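Local atomic coordinates of fluvirucin B1 DH domain from module 1 (Actinomadura vulgaris, PDB entry 6OBV), a protein that probably catalyses the dehydration of a beta-hydroxyacyl polyketide intermediate in module 1 of the synthase that builds fluvirucin B1. Residues T74-A86 / L98-E110. Residues are numbered along the deposited sequence; the frame is centred on the assembly and turned at random.
Sequences TVLFPGTGFVELA and LEELTLEAPLVIE
Leu107 packs against two phenylalanines: its CB lies at the edge of the Phe82 ring, in plane and 3.9 Å from CZ, and its CD2 packs on Phe77 CB at 3.6 Å and lies 3.8 Å from Phe77 CG. The water linking Phe77 O and Leu107 N also lies at the Phe82 edge, in plane. One face of the Phe82 ring carries Phe77 CD2, offset toward the rim, while Phe82 CD2 sits at the edge of the Phe77 ring, the two rings being steeply inclined to each other; Pro78 CD covers one face of Phe77. Farther along Phe82, Leu103 CD1 approaches CD2 obliquely at 3.7 Å. With its CG turned anti to the backbone N (chi1 -171°), Leu101 extends to the helix, where CD2 touches Phe82 O and CD1 meets Ala86 CB at 4.1 Å; Leu98 CD2 packs on the same methyl. From Val75 to Phe77 the backbone pairs antiparallel with Leu107 to Ile109: Phe77 N bonds to Leu107 O (2.9 Å) and Ile109 N to Val75 O (2.9 Å). The single bridge at Leu76 and Val108 is extended by a water at each end, the second joining Val75 N to Ile109 O. Leu76 CD2 and Val108 CG2 touch beside it (3.7 Å). Strand 97-103 lies between strands 144-152 and 247-257, and helix 79-86 runs roughly antiparallel to strand 98-103 (141°), the central helix against its curved sheet, as in one half of the double hot-dog fold of polyketide synthase dehydratases.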
loop_
_atom_site.group_PDB
_atom_site.type_symbol
_atom_site.label_atom_id
_atom_site.label_comp_id
_atom_site.label_asym_id
_atom_site.label_seq_id
_atom_site.Cartn_x
_atom_site.Cartn_y
_atom_site.Cartn_z
ATOM N N THR A 74 -17.025 -11.394 -23.987
ATOM C CA THR A 74 -16.518 -10.504 -22.951
ATOM C C THR A 74 -16.010 -11.328 -21.780
ATOM O O THR A 74 -16.787 -12.051 -21.147
ATOM C CB THR A 74 -17.609 -9.553 -22.467
ATOM O OG1 THR A 74 -18.048 -8.740 -23.551
ATOM C CG2 THR A 74 -17.073 -8.643 -21.361
ATOM N N VAL A 75 -14.723 -11.204 -21.477
ATOM C CA VAL A 75 -14.150 -11.842 -20.299
ATOM C C VAL A 75 -14.487 -10.987 -19.083
ATOM O O VAL A 75 -14.181 -9.788 -19.056
ATOM C CB VAL A 75 -12.631 -12.021 -20.452
ATOM C CG1 VAL A 75 -12.048 -12.710 -19.233
ATOM C CG2 VAL A 75 -12.326 -12.803 -21.715
ATOM N N LEU A 76 -15.125 -11.604 -18.082
ATOM C CA LEU A 76 -15.543 -10.948 -16.848
ATOM C C LEU A 76 -14.901 -11.638 -15.660
ATOM O O LEU A 76 -14.981 -12.868 -15.536
ATOM C CB LEU A 76 -17.061 -11.001 -16.665
ATOM C CG LEU A 76 -17.821 -10.143 -17.662
ATOM C CD1 LEU A 76 -19.308 -10.443 -17.569
ATOM C CD2 LEU A 76 -17.517 -8.681 -17.384
ATOM N N PHE A 77 -14.298 -10.851 -14.781
ATOM C CA PHE A 77 -13.819 -11.396 -13.523
ATOM C C PHE A 77 -15.008 -11.978 -12.759
ATOM O O PHE A 77 -16.057 -11.332 -12.676
ATOM C CB PHE A 77 -13.119 -10.303 -12.714
ATOM C CG PHE A 77 -12.373 -10.810 -11.498
ATOM C CD1 PHE A 77 -11.146 -11.457 -11.631
ATOM C CD2 PHE A 77 -12.889 -10.605 -10.221
ATOM C CE1 PHE A 77 -10.460 -11.913 -10.513
ATOM C CE2 PHE A 77 -12.209 -11.047 -9.089
ATOM C CZ PHE A 77 -10.986 -11.695 -9.235
ATOM N N PRO A 78 -14.904 -13.191 -12.221
ATOM C CA PRO A 78 -16.081 -13.807 -11.581
ATOM C C PRO A 78 -16.385 -13.150 -10.245
ATOM O O PRO A 78 -15.480 -12.830 -9.474
ATOM C CB PRO A 78 -15.673 -15.279 -11.403
ATOM C CG PRO A 78 -14.156 -15.263 -11.349
ATOM C CD PRO A 78 -13.690 -14.038 -12.143
ATOM N N GLY A 79 -17.678 -12.938 -9.977
ATOM C CA GLY A 79 -18.080 -12.414 -8.677
ATOM C C GLY A 79 -17.500 -13.205 -7.521
ATOM O O GLY A 79 -17.183 -12.637 -6.462
ATOM N N THR A 80 -17.311 -14.512 -7.711
ATOM C CA THR A 80 -16.674 -15.315 -6.675
ATOM C C THR A 80 -15.228 -14.916 -6.458
ATOM O O THR A 80 -14.682 -15.158 -5.380
ATOM C CB THR A 80 -16.748 -16.813 -7.004
ATOM O OG1 THR A 80 -16.119 -17.073 -8.262
ATOM C CG2 THR A 80 -18.208 -17.296 -7.037
ATOM N N GLY A 81 -14.581 -14.322 -7.451
ATOM C CA GLY A 81 -13.241 -13.823 -7.216
ATOM C C GLY A 81 -13.239 -12.698 -6.206
ATOM O O GLY A 81 -12.310 -12.573 -5.399
ATOM N N PHE A 82 -14.286 -11.868 -6.228
ATOM C CA PHE A 82 -14.373 -10.777 -5.267
ATOM C C PHE A 82 -14.643 -11.312 -3.872
ATOM O O PHE A 82 -14.135 -10.768 -2.886
ATOM C CB PHE A 82 -15.451 -9.791 -5.708
ATOM C CG PHE A 82 -15.080 -9.012 -6.938
ATOM C CD1 PHE A 82 -13.967 -8.185 -6.936
ATOM C CD2 PHE A 82 -15.825 -9.130 -8.102
ATOM C CE1 PHE A 82 -13.616 -7.470 -8.074
ATOM C CE2 PHE A 82 -15.473 -8.422 -9.247
ATOM C CZ PHE A 82 -14.377 -7.590 -9.231
ATOM N N VAL A 83 -15.447 -12.373 -3.773
ATOM C CA VAL A 83 -15.619 -13.071 -2.505
ATOM C C VAL A 83 -14.267 -13.550 -1.992
ATOM O O VAL A 83 -13.940 -13.407 -0.809
ATOM C CB VAL A 83 -16.600 -14.251 -2.670
ATOM C CG1 VAL A 83 -16.414 -15.250 -1.552
ATOM C CG2 VAL A 83 -18.064 -13.781 -2.737
ATOM N N GLU A 84 -13.462 -14.143 -2.874
ATOM C CA GLU A 84 -12.156 -14.638 -2.446
ATOM C C GLU A 84 -11.239 -13.495 -2.014
ATOM O O GLU A 84 -10.517 -13.610 -1.013
ATOM C CB GLU A 84 -11.487 -15.455 -3.554
ATOM C CG GLU A 84 -9.978 -15.717 -3.299
ATOM C CD GLU A 84 -9.724 -16.779 -2.211
ATOM O OE1 GLU A 84 -10.721 -17.306 -1.651
ATOM O OE2 GLU A 84 -8.534 -17.092 -1.926
ATOM N N LEU A 85 -11.273 -12.380 -2.741
ATOM C CA LEU A 85 -10.421 -11.246 -2.398
ATOM C C LEU A 85 -10.823 -10.643 -1.062
ATOM O O LEU A 85 -9.971 -10.363 -0.206
ATOM C CB LEU A 85 -10.501 -10.193 -3.501
ATOM C CG LEU A 85 -9.709 -10.576 -4.745
ATOM C CD1 LEU A 85 -9.936 -9.621 -5.910
ATOM C CD2 LEU A 85 -8.207 -10.670 -4.405
ATOM N N ALA A 86 -12.125 -10.432 -0.873
ATOM C CA ALA A 86 -12.622 -9.839 0.357
ATOM C C ALA A 86 -12.339 -10.741 1.559
ATOM O O ALA A 86 -11.960 -10.261 2.632
ATOM C CB ALA A 86 -14.126 -9.561 0.219
ATOM N N LEU A 98 -17.371 -12.778 5.888
ATOM C CA LEU A 98 -17.921 -11.808 4.939
ATOM C C LEU A 98 -19.406 -11.630 5.221
ATOM O O LEU A 98 -20.255 -12.347 4.689
ATOM C CB LEU A 98 -17.692 -12.278 3.513
ATOM C CG LEU A 98 -18.058 -11.262 2.442
ATOM C CD1 LEU A 98 -17.429 -9.928 2.779
ATOM C CD2 LEU A 98 -17.568 -11.781 1.088
ATOM N N GLU A 99 -19.728 -10.663 6.085
ATOM C CA GLU A 99 -21.118 -10.459 6.480
ATOM C C GLU A 99 -21.982 -10.065 5.283
ATOM O O GLU A 99 -23.114 -10.527 5.140
ATOM C CB GLU A 99 -21.173 -9.397 7.576
ATOM C CG GLU A 99 -22.545 -8.868 7.938
ATOM C CD GLU A 99 -22.462 -7.824 9.043
ATOM O OE1 GLU A 99 -22.237 -8.207 10.208
ATOM O OE2 GLU A 99 -22.597 -6.618 8.752
ATOM N N GLU A 100 -21.452 -9.238 4.400
ATOM C CA GLU A 100 -22.207 -8.742 3.260
ATOM C C GLU A 100 -21.205 -8.314 2.193
ATOM O O GLU A 100 -20.155 -7.760 2.519
ATOM C CB GLU A 100 -23.113 -7.578 3.688
ATOM C CG GLU A 100 -24.177 -7.177 2.692
ATOM C CD GLU A 100 -23.646 -6.225 1.641
ATOM O OE1 GLU A 100 -24.140 -6.268 0.488
ATOM O OE2 GLU A 100 -22.724 -5.443 1.974
ATOM N N LEU A 101 -21.508 -8.602 0.926
ATOM C CA LEU A 101 -20.758 -8.006 -0.184
ATOM C C LEU A 101 -21.705 -7.794 -1.366
ATOM O O LEU A 101 -22.429 -8.716 -1.757
ATOM C CB LEU A 101 -19.577 -8.890 -0.593
ATOM C CG LEU A 101 -18.526 -8.396 -1.596
ATOM C CD1 LEU A 101 -17.476 -7.532 -0.913
ATOM C CD2 LEU A 101 -17.830 -9.566 -2.251
ATOM N N THR A 102 -21.729 -6.575 -1.908
ATOM C CA THR A 102 -22.497 -6.267 -3.111
ATOM C C THR A 102 -21.523 -6.041 -4.254
ATOM O O THR A 102 -20.522 -5.332 -4.082
ATOM C CB THR A 102 -23.392 -5.035 -2.934
ATOM O OG1 THR A 102 -24.202 -5.183 -1.767
ATOM C CG2 THR A 102 -24.316 -4.864 -4.128
ATOM N N LEU A 103 -21.795 -6.669 -5.406
ATOM C CA LEU A 103 -21.034 -6.374 -6.612
ATOM C C LEU A 103 -21.625 -5.128 -7.257
ATOM O O LEU A 103 -22.833 -5.052 -7.499
ATOM C CB LEU A 103 -21.058 -7.554 -7.588
ATOM C CG LEU A 103 -20.337 -8.865 -7.191
ATOM C CD1 LEU A 103 -19.019 -8.653 -6.379
ATOM C CD2 LEU A 103 -21.256 -9.853 -6.509
ATOM N N GLU A 104 -20.783 -4.133 -7.502
ATOM C CA GLU A 104 -21.260 -2.841 -7.984
ATOM C C GLU A 104 -21.054 -2.661 -9.480
ATOM O O GLU A 104 -21.990 -2.294 -10.197
ATOM C CB GLU A 104 -20.555 -1.714 -7.225
ATOM C CG GLU A 104 -20.503 -1.962 -5.738
ATOM C CD GLU A 104 -20.193 -0.708 -4.974
ATOM O OE1 GLU A 104 -19.537 0.177 -5.553
ATOM O OE2 GLU A 104 -20.616 -0.598 -3.804
ATOM N N ALA A 105 -19.839 -2.905 -9.964
ATOM C CA ALA A 105 -19.502 -2.706 -11.361
ATOM C C ALA A 105 -18.768 -3.946 -11.849
ATOM O O ALA A 105 -17.801 -4.395 -11.206
ATOM C CB ALA A 105 -18.635 -1.442 -11.582
ATOM N N PRO A 106 -19.195 -4.536 -12.957
ATOM C CA PRO A 106 -18.438 -5.648 -13.524
ATOM C C PRO A 106 -17.014 -5.211 -13.836
ATOM O O PRO A 106 -16.744 -4.034 -14.102
ATOM C CB PRO A 106 -19.222 -6.003 -14.792
ATOM C CG PRO A 106 -20.192 -4.872 -14.989
ATOM C CD PRO A 106 -20.453 -4.281 -13.671
ATOM N N LEU A 107 -16.096 -6.173 -13.741
ATOM C CA LEU A 107 -14.685 -5.996 -14.079
ATOM C C LEU A 107 -14.433 -6.783 -15.355
ATOM O O LEU A 107 -14.418 -8.021 -15.331
ATOM C CB LEU A 107 -13.776 -6.481 -12.947
ATOM C CG LEU A 107 -12.292 -6.665 -13.289
ATOM C CD1 LEU A 107 -11.660 -5.385 -13.898
ATOM C CD2 LEU A 107 -11.524 -7.125 -12.064
ATOM N N VAL A 108 -14.290 -6.066 -16.471
ATOM C CA VAL A 108 -13.951 -6.667 -17.754
ATOM C C VAL A 108 -12.441 -6.856 -17.814
ATOM O O VAL A 108 -11.675 -5.935 -17.492
ATOM C CB VAL A 108 -14.437 -5.779 -18.915
ATOM C CG1 VAL A 108 -13.777 -6.180 -20.210
ATOM C CG2 VAL A 108 -15.946 -5.836 -19.063
ATOM N N ILE A 109 -12.005 -8.041 -18.236
ATOM C CA ILE A 109 -10.594 -8.311 -18.493
ATOM C C ILE A 109 -10.356 -8.184 -19.984
ATOM O O ILE A 109 -10.861 -8.998 -20.764
ATOM C CB ILE A 109 -10.172 -9.712 -18.023
ATOM C CG1 ILE A 109 -10.660 -10.015 -16.603
ATOM C CG2 ILE A 109 -8.658 -9.839 -18.173
ATOM C CD1 ILE A 109 -9.929 -9.272 -15.512
ATOM N N GLU A 110 -9.556 -7.204 -20.390
ATOM C CA GLU A 110 -9.343 -6.929 -21.807
ATOM C C GLU A 110 -8.095 -7.671 -22.281
ATOM O O GLU A 110 -6.973 -7.184 -22.124
ATOM C CB GLU A 110 -9.231 -5.428 -22.046
ATOM C CG GLU A 110 -9.553 -5.012 -23.475
ATOM C CD GLU A 110 -10.909 -5.535 -23.951
ATOM O OE1 GLU A 110 -11.937 -5.217 -23.306
ATOM O OE2 GLU A 110 -10.938 -6.261 -24.976
HETATM O O HOH W 1 -13.155 -8.929 -22.611
HETATM O O HOH W 2 -16.919 -8.485 -12.701
#